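Local atomic coordinates of orotidine 5'-phosphate decarboxylase (Methanocaldococcus jannaschii, PDB entry 4LUI), a protein that probably catalyses the decarboxylation of orotidine 5'-monophosphate to uridine 5'-monophosphate, the final step of de novo UMP biosynthesis. Residues M25-V30 against Y207-R212; V40-D45 against Q218-E223; V47-V52 against N73-A78; A164-P169 against I184-G189. All blocks are in the same frame, centred on the assembly; numbering follows the deposited sequence.

Interaction 1: M25-V30 against Y207-R212; sequences MLALDV and YVIVGR
M25 and A27 hydrogen-bond to V208 and V210, with M25 level with I209 and L26 with V210, closing a TIM barrel: strand 23-27, the first of eight, lies parallel to the last, 207-210. The polar backbone atoms are satisfied in the staggered pattern of parallel strands. M25 N donates to V208 O at 2.8 Å, almost straight, while M25 O accepts from V210 N at 3.0 Å. Two residues along, A27 N donates to V210 O at 2.9 Å, so V210 is held through both its N and its O. Two acceptors also take a weaker CA-H contact, M25 O from I209 CA at 3.3 Å and V210 O from L26 CA at 3.4 Å. The other edge of 25-27 pairs with strand 49-53 and that of 207-210 with 183-186. Small A27 suits a place beside branched I209, whose CG2 lies 3.7 Å from A27 CB. G211, at the N-cap position of helix 212-215, and D29 are predicted substrate-binding residues. The Y207 hydroxyl is hydrogen-bonded to E75. M25, extended to SD, then bends (chi3 -67°), bringing CE over one face of the Y207 ring in a CH-pi contact, 3.5 Å from Y207 CD2.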
# COMPACT_ATOMS: atom_id res chain seq x y z
N MET B 25 18.56 7.86 -6.82
CA MET B 25 17.73 7.42 -5.71
C MET B 25 18.00 5.95 -5.47
O MET B 25 17.84 5.13 -6.37
CB MET B 25 16.24 7.63 -6.03
CG MET B 25 15.32 7.15 -4.90
SD MET B 25 13.57 7.39 -5.31
CE MET B 25 13.47 9.17 -5.32
N LEU B 26 18.41 5.62 -4.24
CA LEU B 26 18.63 4.22 -3.88
C LEU B 26 17.33 3.58 -3.41
O LEU B 26 16.70 4.09 -2.48
CB LEU B 26 19.69 4.13 -2.75
CG LEU B 26 19.88 2.74 -2.12
CD1 LEU B 26 20.35 1.73 -3.17
CD2 LEU B 26 20.84 2.79 -0.93
N ALA B 27 16.94 2.47 -4.05
CA ALA B 27 15.82 1.67 -3.55
C ALA B 27 16.38 0.72 -2.50
O ALA B 27 17.00 -0.29 -2.83
CB ALA B 27 15.12 0.90 -4.70
N LEU B 28 16.17 1.05 -1.23
CA LEU B 28 16.85 0.35 -0.15
C LEU B 28 16.00 -0.83 0.29
O LEU B 28 15.44 -0.85 1.39
CB LEU B 28 17.09 1.30 1.02
CG LEU B 28 17.90 0.74 2.20
CD1 LEU B 28 19.24 0.22 1.73
CD2 LEU B 28 18.08 1.82 3.25
N ASP B 29 15.90 -1.82 -0.58
CA ASP B 29 14.97 -2.92 -0.37
C ASP B 29 15.64 -4.10 0.34
O ASP B 29 15.86 -5.17 -0.24
CB ASP B 29 14.36 -3.34 -1.70
CG ASP B 29 13.54 -2.23 -2.33
OD1 ASP B 29 12.95 -1.43 -1.58
OD2 ASP B 29 13.50 -2.16 -3.58
N VAL B 30 16.01 -3.87 1.59
CA VAL B 30 16.51 -4.93 2.46
C VAL B 30 15.50 -5.10 3.59
O VAL B 30 14.66 -4.24 3.80
CB VAL B 30 17.91 -4.62 3.00
CG1 VAL B 30 18.90 -4.51 1.85
CG2 VAL B 30 17.90 -3.33 3.81
N TYR B 207 14.70 11.73 -11.13
CA TYR B 207 15.50 10.77 -10.37
C TYR B 207 15.59 9.46 -11.14
O TYR B 207 14.61 9.02 -11.75
CB TYR B 207 14.84 10.43 -9.03
CG TYR B 207 14.58 11.55 -8.06
CD1 TYR B 207 13.55 12.47 -8.28
CD2 TYR B 207 15.32 11.66 -6.89
CE1 TYR B 207 13.29 13.48 -7.38
CE2 TYR B 207 15.07 12.68 -5.97
CZ TYR B 207 14.04 13.57 -6.22
OH TYR B 207 13.78 14.59 -5.33
N VAL B 208 16.76 8.83 -11.10
CA VAL B 208 16.87 7.45 -11.54
C VAL B 208 17.06 6.56 -10.32
O VAL B 208 17.78 6.92 -9.38
CB VAL B 208 18.01 7.21 -12.57
CG1 VAL B 208 17.65 7.82 -13.92
CG2 VAL B 208 19.34 7.75 -12.04
N ILE B 209 16.39 5.42 -10.34
CA ILE B 209 16.43 4.48 -9.23
C ILE B 209 17.42 3.37 -9.51
O ILE B 209 17.43 2.79 -10.60
CB ILE B 209 15.07 3.81 -9.01
CG1 ILE B 209 13.97 4.84 -8.79
CG2 ILE B 209 15.13 2.85 -7.82
CD1 ILE B 209 12.58 4.20 -8.82
N VAL B 210 18.24 3.05 -8.52
CA VAL B 210 19.08 1.85 -8.54
C VAL B 210 18.83 1.13 -7.23
O VAL B 210 18.72 1.77 -6.18
CB VAL B 210 20.57 2.20 -8.70
CG1 VAL B 210 21.44 0.95 -8.63
CG2 VAL B 210 20.80 2.95 -10.01
N GLY B 211 18.71 -0.18 -7.29
CA GLY B 211 18.39 -0.97 -6.11
C GLY B 211 19.42 -2.05 -5.82
O GLY B 211 20.50 -1.77 -5.27
N ARG B 212 19.09 -3.28 -6.20
CA ARG B 212 19.88 -4.45 -5.81
C ARG B 212 21.35 -4.40 -6.22
O ARG B 212 22.19 -4.97 -5.54
CB ARG B 212 19.23 -5.76 -6.31
CG ARG B 212 18.96 -5.79 -7.80
CD ARG B 212 18.28 -7.10 -8.21
NE ARG B 212 19.12 -8.25 -7.91
CZ ARG B 212 18.99 -9.45 -8.48
NH1 ARG B 212 18.04 -9.66 -9.38
NH2 ARG B 212 19.82 -10.43 -8.15

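Interaction 2: V40-D45 against Q218-E223; sequences VEDVKD and QNPKEE
The carboxylate of D42 has K221 over one of its faces and the ring of P220 beside one of its oxygens. K221 N approaches OD2 of D42 from well above the carboxylate plane (56° out of it) and donates a bent hydrogen bond of 3.2 Å. On that same face K221 CB lies 3.7 Å from D42 CG. CD of P220 comes from close to the plane instead, 3.3 Å from D42 OD2, and the two side chains cross at about a right angle. Here the outer helical layer of the TIM barrel closes on itself: helix 33-43, the first, meets the start of the last, 220-230. Proline suits this first turn, where a backbone N-H has no helical acceptor, and the acidic D42 receives the next N-H and probably interacts favourably with the positive end of the helix dipole. The aliphatic chain of K221 runs past the backbone oxygen of D42, with CE 3.2 Å from D42 O. Bent at chi3 (-69°), the chain ends with NZ 3.9 Å from D42 OD1, a long salt bridge. On the buried side, V43 CG1 packs against P220 CB at 3.7 Å, and I214 of helix 212-215 packs against both residues.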
# COMPACT_ATOMS: atom_id res chain seq x y z
N VAL B 40 23.14 2.73 4.20
CA VAL B 40 22.92 4.18 4.18
C VAL B 40 24.19 4.96 4.54
O VAL B 40 24.57 5.89 3.82
CB VAL B 40 21.76 4.60 5.12
CG1 VAL B 40 21.73 6.11 5.26
CG2 VAL B 40 20.44 4.09 4.58
N GLU B 41 24.84 4.57 5.63
CA GLU B 41 26.08 5.22 6.04
C GLU B 41 27.13 5.13 4.94
O GLU B 41 27.90 6.07 4.71
CB GLU B 41 26.60 4.59 7.33
CG GLU B 41 28.00 5.05 7.74
CD GLU B 41 28.00 6.43 8.38
OE1 GLU B 41 26.91 7.01 8.56
OE2 GLU B 41 29.10 6.93 8.71
N ASP B 42 27.15 3.99 4.26
CA ASP B 42 28.20 3.71 3.27
C ASP B 42 27.99 4.50 1.97
O ASP B 42 28.98 4.92 1.34
CB ASP B 42 28.25 2.20 2.98
CG ASP B 42 29.67 1.71 2.67
OD1 ASP B 42 30.63 2.25 3.26
OD2 ASP B 42 29.82 0.79 1.84
N VAL B 43 26.73 4.72 1.57
CA VAL B 43 26.43 5.32 0.27
C VAL B 43 26.04 6.81 0.31
O VAL B 43 25.85 7.42 -0.74
CB VAL B 43 25.31 4.57 -0.47
CG1 VAL B 43 25.60 3.07 -0.49
CG2 VAL B 43 23.96 4.86 0.19
N LYS B 44 25.96 7.38 1.50
CA LYS B 44 25.36 8.71 1.68
C LYS B 44 25.99 9.83 0.84
O LYS B 44 25.32 10.80 0.49
CB LYS B 44 25.35 9.10 3.16
CG LYS B 44 26.73 9.15 3.78
CD LYS B 44 26.69 9.49 5.26
CE LYS B 44 28.11 9.64 5.80
NZ LYS B 44 28.13 10.04 7.24
N ASP B 45 27.27 9.70 0.51
CA ASP B 45 27.96 10.75 -0.24
C ASP B 45 27.72 10.67 -1.76
O ASP B 45 28.11 11.57 -2.50
CB ASP B 45 29.47 10.71 0.03
CG ASP B 45 29.81 11.08 1.46
OD1 ASP B 45 29.07 11.87 2.08
OD2 ASP B 45 30.84 10.58 1.96
N GLN B 218 28.92 -6.22 -1.24
CA GLN B 218 29.65 -6.07 0.01
C GLN B 218 30.32 -4.70 0.09
O GLN B 218 30.78 -4.28 1.16
CB GLN B 218 30.69 -7.18 0.18
CG GLN B 218 30.08 -8.55 0.44
CD GLN B 218 29.06 -8.53 1.56
OE1 GLN B 218 29.40 -8.27 2.72
NE2 GLN B 218 27.81 -8.79 1.23
N ASN B 219 30.35 -3.99 -1.03
CA ASN B 219 30.93 -2.66 -1.08
C ASN B 219 29.96 -1.68 -1.73
O ASN B 219 30.20 -1.20 -2.84
CB ASN B 219 32.28 -2.69 -1.79
CG ASN B 219 33.27 -3.62 -1.11
OD1 ASN B 219 33.59 -4.69 -1.63
ND2 ASN B 219 33.74 -3.23 0.07
N PRO B 220 28.86 -1.41 -1.03
CA PRO B 220 27.83 -0.55 -1.62
C PRO B 220 28.36 0.85 -1.95
O PRO B 220 27.81 1.45 -2.88
CB PRO B 220 26.75 -0.48 -0.54
CG PRO B 220 27.05 -1.60 0.40
CD PRO B 220 28.52 -1.84 0.33
N LYS B 221 29.36 1.35 -1.23
CA LYS B 221 29.89 2.70 -1.51
C LYS B 221 30.43 2.78 -2.93
O LYS B 221 30.08 3.70 -3.68
CB LYS B 221 30.98 3.11 -0.50
CG LYS B 221 31.52 4.52 -0.72
CD LYS B 221 32.66 4.85 0.25
CE LYS B 221 32.14 4.97 1.67
NZ LYS B 221 33.25 5.08 2.66
N GLU B 222 31.26 1.81 -3.31
CA GLU B 222 31.84 1.76 -4.65
C GLU B 222 30.78 1.62 -5.74
O GLU B 222 30.92 2.18 -6.83
CB GLU B 222 32.82 0.60 -4.78
CG GLU B 222 33.99 0.63 -3.82
CD GLU B 222 34.78 -0.66 -3.85
OE1 GLU B 222 35.53 -0.93 -2.88
OE2 GLU B 222 34.65 -1.42 -4.84
N GLU B 223 29.74 0.84 -5.46
CA GLU B 223 28.64 0.68 -6.41
C GLU B 223 27.88 1.99 -6.57
O GLU B 223 27.57 2.39 -7.70
CB GLU B 223 27.70 -0.45 -5.99
CG GLU B 223 28.39 -1.79 -5.84
CD GLU B 223 29.29 -2.12 -7.02
OE1 GLU B 223 28.83 -2.02 -8.17
OE2 GLU B 223 30.46 -2.48 -6.79

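Interaction 3: V47-V52 against N73-A78; sequences VDAIKV and NKEVIA
I50 lies at the centre, bonded to strand 75-82 through both its backbone polar atoms. I50 N donates to E75 O at 2.8 Å and I50 O accepts from I77 N at 2.8 Å; V52 N continues the parallel pattern to I77 O at 2.9 Å. The pairing opens before A49, where a water sits between the two segments, accepting from E75 N and donating to D48 O. Beside this gap K74 crosses to the other segment: its chain, bent at chi2 (-75°) and chi4 (79°), runs its methylenes past the carbonyl oxygens of V47 and D48 and brings NZ to V47 O at 2.9 Å. The same ammonium holds K44 O, and a second water joins it to D48 OD1. Further out, K228 forms a salt bridge with D48 OD2, K127 one with E75 OE2. I50, V52 and V76 turn their branched apolar side chains to helix 63-72, where I68 and C72 pack on them. On the opposite face, with A49 and I77, K51 points into the barrel; its long chain, bent at its outer end, brings NZ to a salt bridge with D79 OD2, and both are predicted substrate-binding residues. Neighbouring parallel strands joined through helices 54-60 and 63-72 form the right-handed beta-alpha-beta crossover repeated around a TIM barrel, with the predicted substrate site at the C-terminal ends of the strands.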
# COMPACT_ATOMS: atom_id res chain seq x y z
N VAL B 47 24.52 9.06 -3.15
CA VAL B 47 23.11 9.03 -3.48
C VAL B 47 22.46 10.35 -3.11
O VAL B 47 22.92 11.04 -2.21
CB VAL B 47 22.36 7.86 -2.77
CG1 VAL B 47 23.04 6.54 -3.09
CG2 VAL B 47 22.33 8.09 -1.25
N ASP B 48 21.40 10.71 -3.84
CA ASP B 48 20.71 11.96 -3.58
C ASP B 48 19.44 11.73 -2.79
O ASP B 48 18.93 12.64 -2.13
CB ASP B 48 20.38 12.66 -4.90
CG ASP B 48 21.62 13.02 -5.68
OD1 ASP B 48 22.38 13.89 -5.20
OD2 ASP B 48 21.86 12.42 -6.74
N ALA B 49 18.93 10.50 -2.85
CA ALA B 49 17.70 10.15 -2.14
C ALA B 49 17.70 8.68 -1.77
O ALA B 49 18.36 7.87 -2.40
CB ALA B 49 16.47 10.47 -3.00
N ILE B 50 16.94 8.34 -0.73
CA ILE B 50 16.78 6.96 -0.31
C ILE B 50 15.29 6.63 -0.28
O ILE B 50 14.51 7.37 0.32
CB ILE B 50 17.39 6.72 1.08
CG1 ILE B 50 18.89 7.02 1.05
CG2 ILE B 50 17.14 5.27 1.53
CD1 ILE B 50 19.56 6.98 2.40
N LYS B 51 14.90 5.55 -0.96
CA LYS B 51 13.51 5.11 -1.01
C LYS B 51 13.34 3.85 -0.17
O LYS B 51 14.06 2.85 -0.37
CB LYS B 51 13.10 4.86 -2.48
CG LYS B 51 11.62 4.52 -2.70
CD LYS B 51 11.24 4.40 -4.19
CE LYS B 51 11.77 3.12 -4.83
NZ LYS B 51 11.13 1.88 -4.29
N VAL B 52 12.40 3.89 0.77
CA VAL B 52 12.16 2.75 1.63
C VAL B 52 10.72 2.27 1.45
O VAL B 52 9.82 3.08 1.20
CB VAL B 52 12.41 3.07 3.12
CG1 VAL B 52 13.90 3.37 3.36
CG2 VAL B 52 11.54 4.21 3.59
N ASN B 73 21.36 12.74 5.99
CA ASN B 73 20.97 14.10 5.63
C ASN B 73 20.50 14.24 4.18
O ASN B 73 20.59 15.32 3.59
CB ASN B 73 22.10 15.09 5.93
CG ASN B 73 21.59 16.47 6.24
OD1 ASN B 73 20.43 16.64 6.62
ND2 ASN B 73 22.44 17.48 6.08
N LYS B 74 20.02 13.14 3.61
CA LYS B 74 19.48 13.16 2.26
C LYS B 74 17.98 12.85 2.31
O LYS B 74 17.46 12.37 3.32
CB LYS B 74 20.21 12.16 1.36
CG LYS B 74 21.72 12.38 1.22
CD LYS B 74 22.04 13.56 0.32
CE LYS B 74 23.54 13.87 0.28
NZ LYS B 74 24.31 12.95 -0.61
N GLU B 75 17.31 13.13 1.20
CA GLU B 75 15.87 12.97 1.08
C GLU B 75 15.44 11.52 1.25
O GLU B 75 15.97 10.64 0.59
CB GLU B 75 15.48 13.46 -0.31
CG GLU B 75 14.02 13.37 -0.65
CD GLU B 75 13.73 14.00 -1.99
OE1 GLU B 75 14.53 13.81 -2.94
OE2 GLU B 75 12.71 14.72 -2.08
N VAL B 76 14.46 11.27 2.11
CA VAL B 76 13.94 9.91 2.29
C VAL B 76 12.50 9.83 1.81
O VAL B 76 11.63 10.57 2.29
CB VAL B 76 14.04 9.44 3.75
CG1 VAL B 76 13.37 8.07 3.93
CG2 VAL B 76 15.50 9.39 4.17
N ILE B 77 12.24 8.92 0.87
CA ILE B 77 10.93 8.77 0.25
C ILE B 77 10.31 7.44 0.66
O ILE B 77 10.96 6.41 0.56
CB ILE B 77 11.03 8.78 -1.29
CG1 ILE B 77 11.66 10.09 -1.78
CG2 ILE B 77 9.66 8.55 -1.94
CD1 ILE B 77 11.01 11.34 -1.23
N ALA B 78 9.07 7.47 1.13
CA ALA B 78 8.39 6.25 1.55
C ALA B 78 7.54 5.69 0.42
O ALA B 78 6.53 6.29 0.04
CB ALA B 78 7.54 6.51 2.77
O HOH W 1 23.10 14.67 -2.86
O HOH W 2 18.57 15.28 -0.31

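Interaction 4: A164-P169 against I184-G189; sequences APSTRP and ITPGVG
T185 OG1 donates a hydrogen bond of 2.7 Å to A164 O, tying together two neighbouring segments of a TIM barrel near the C-terminal ends of strands 161-163 and 183-186. The oxygen of A164 is also met by T185 CA at 3.4 Å, a CA-H contact, so one threonine approaches it with both backbone and side chain. The T185 hydroxyl lies anti to its own backbone N (chi1 -166°), which swings it across to the loop of 164-166. A threonine fits here because it supplies a donor to this carbonyl and yet, being beta-branched, is at ease in a strand. One backbone hydrogen bond joins the two segments, from A164 N to I184 O, at 3.2 Å and fairly straight. Beyond that point the chains are joined through side-chain hydroxyls. P165 and P186 have no N-H to offer, as befits positions where the regular sheet pairing ends. S166 N is 3.3 Å from T185 OG1, at an angle too poor for a hydrogen bond.

P186 to G189 belong to a longer run predicted to bind substrate, and P165 leans on S135, another predicted binding residue; the contact therefore probably helps to shape this side of the pocket. Strand 207-210 borders 184-187 on its other edge, bonding to T185 and G187. S166 sets OG between its backbone N and carbonyl carbon (chi1 54°), facing the other segment, and OG donates to P186 O at 2.7 Å, with P186 CB 3.7 Å from S166 OG.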
# COMPACT_ATOMS: atom_id res chain seq x y z
N ALA B 164 7.19 6.18 -12.89
CA ALA B 164 6.83 5.52 -14.14
C ALA B 164 8.04 4.74 -14.65
O ALA B 164 9.18 5.03 -14.26
CB ALA B 164 6.37 6.55 -15.17
N PRO B 165 7.80 3.73 -15.49
CA PRO B 165 8.89 2.86 -15.96
C PRO B 165 9.73 3.45 -17.08
O PRO B 165 9.31 4.37 -17.78
CB PRO B 165 8.14 1.63 -16.50
CG PRO B 165 6.78 1.70 -15.90
CD PRO B 165 6.48 3.16 -15.81
N SER B 166 10.92 2.87 -17.26
CA SER B 166 11.86 3.26 -18.30
C SER B 166 12.11 2.11 -19.29
O SER B 166 13.09 2.11 -20.04
CB SER B 166 13.19 3.68 -17.67
OG SER B 166 13.68 2.65 -16.81
N THR B 167 11.21 1.13 -19.30
CA THR B 167 11.34 -0.02 -20.22
C THR B 167 11.26 0.37 -21.69
O THR B 167 11.77 -0.36 -22.56
CB THR B 167 10.28 -1.09 -19.92
OG1 THR B 167 8.98 -0.52 -20.00
CG2 THR B 167 10.50 -1.68 -18.54
N ARG B 168 10.61 1.49 -21.98
CA ARG B 168 10.59 2.06 -23.33
C ARG B 168 10.89 3.55 -23.29
O ARG B 168 10.06 4.33 -22.82
CB ARG B 168 9.23 1.83 -24.01
CG ARG B 168 8.81 0.37 -24.10
CD ARG B 168 7.53 0.20 -24.94
NE ARG B 168 6.31 0.49 -24.19
CZ ARG B 168 5.25 1.12 -24.70
NH1 ARG B 168 5.26 1.54 -25.97
NH2 ARG B 168 4.18 1.33 -23.95
N PRO B 169 12.08 3.96 -23.78
CA PRO B 169 12.47 5.38 -23.76
C PRO B 169 11.43 6.26 -24.45
O PRO B 169 11.11 7.35 -23.97
CB PRO B 169 13.77 5.40 -24.56
CG PRO B 169 14.35 4.02 -24.34
CD PRO B 169 13.15 3.11 -24.33
N ILE B 184 10.41 9.81 -11.50
CA ILE B 184 11.27 8.88 -10.78
C ILE B 184 11.15 7.54 -11.52
O ILE B 184 10.06 6.99 -11.63
CB ILE B 184 10.78 8.73 -9.34
CG1 ILE B 184 10.88 10.09 -8.63
CG2 ILE B 184 11.56 7.68 -8.61
CD1 ILE B 184 9.98 10.19 -7.39
N THR B 185 12.27 7.05 -12.06
CA THR B 185 12.23 5.92 -12.97
C THR B 185 13.49 5.06 -12.82
O THR B 185 14.54 5.55 -12.41
CB THR B 185 12.08 6.42 -14.43
OG1 THR B 185 11.71 5.34 -15.29
CG2 THR B 185 13.37 7.05 -14.94
N PRO B 186 13.41 3.76 -13.14
CA PRO B 186 14.65 2.98 -12.98
C PRO B 186 15.75 3.42 -13.93
O PRO B 186 15.48 3.70 -15.10
CB PRO B 186 14.21 1.55 -13.34
CG PRO B 186 12.76 1.53 -13.01
CD PRO B 186 12.25 2.89 -13.41
N GLY B 187 16.98 3.48 -13.44
CA GLY B 187 18.10 3.92 -14.24
C GLY B 187 18.91 2.76 -14.77
O GLY B 187 19.80 2.93 -15.61
N VAL B 188 18.61 1.57 -14.27
CA VAL B 188 19.28 0.36 -14.72
C VAL B 188 18.26 -0.73 -15.01
O VAL B 188 17.14 -0.69 -14.49
CB VAL B 188 20.30 -0.16 -13.68
CG1 VAL B 188 21.37 0.89 -13.42
CG2 VAL B 188 19.61 -0.55 -12.38
N GLY B 189 18.66 -1.68 -15.84
CA GLY B 189 17.82 -2.80 -16.20
C GLY B 189 17.88 -3.92 -15.17
O GLY B 189 18.45 -3.77 -14.08

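Interactions 1, 3 and 4 belong to one barrel wall, interaction 1 touching both the others, while 3 and 4 stay about 6 Å apart at their nearest atoms. Interaction 1 joins the first and last strands; probable hydrogen bonds from K51 N to L26 O and from I209 N to T185 O, both 2.8 Å, carry the sheet on to interactions 3 and 4. Interaction 2 lies outside the wall, its helix 33-43 packing inward: L28 CD2 is 3.5 Å from V40 CG2, and V40 CG1 3.7 Å from I50 CD1. Predicted substrate residues lie in the three wall contacts: D29, G211 and R212 in interaction 1, K51 in interaction 3, P186 to G189 in interaction 4.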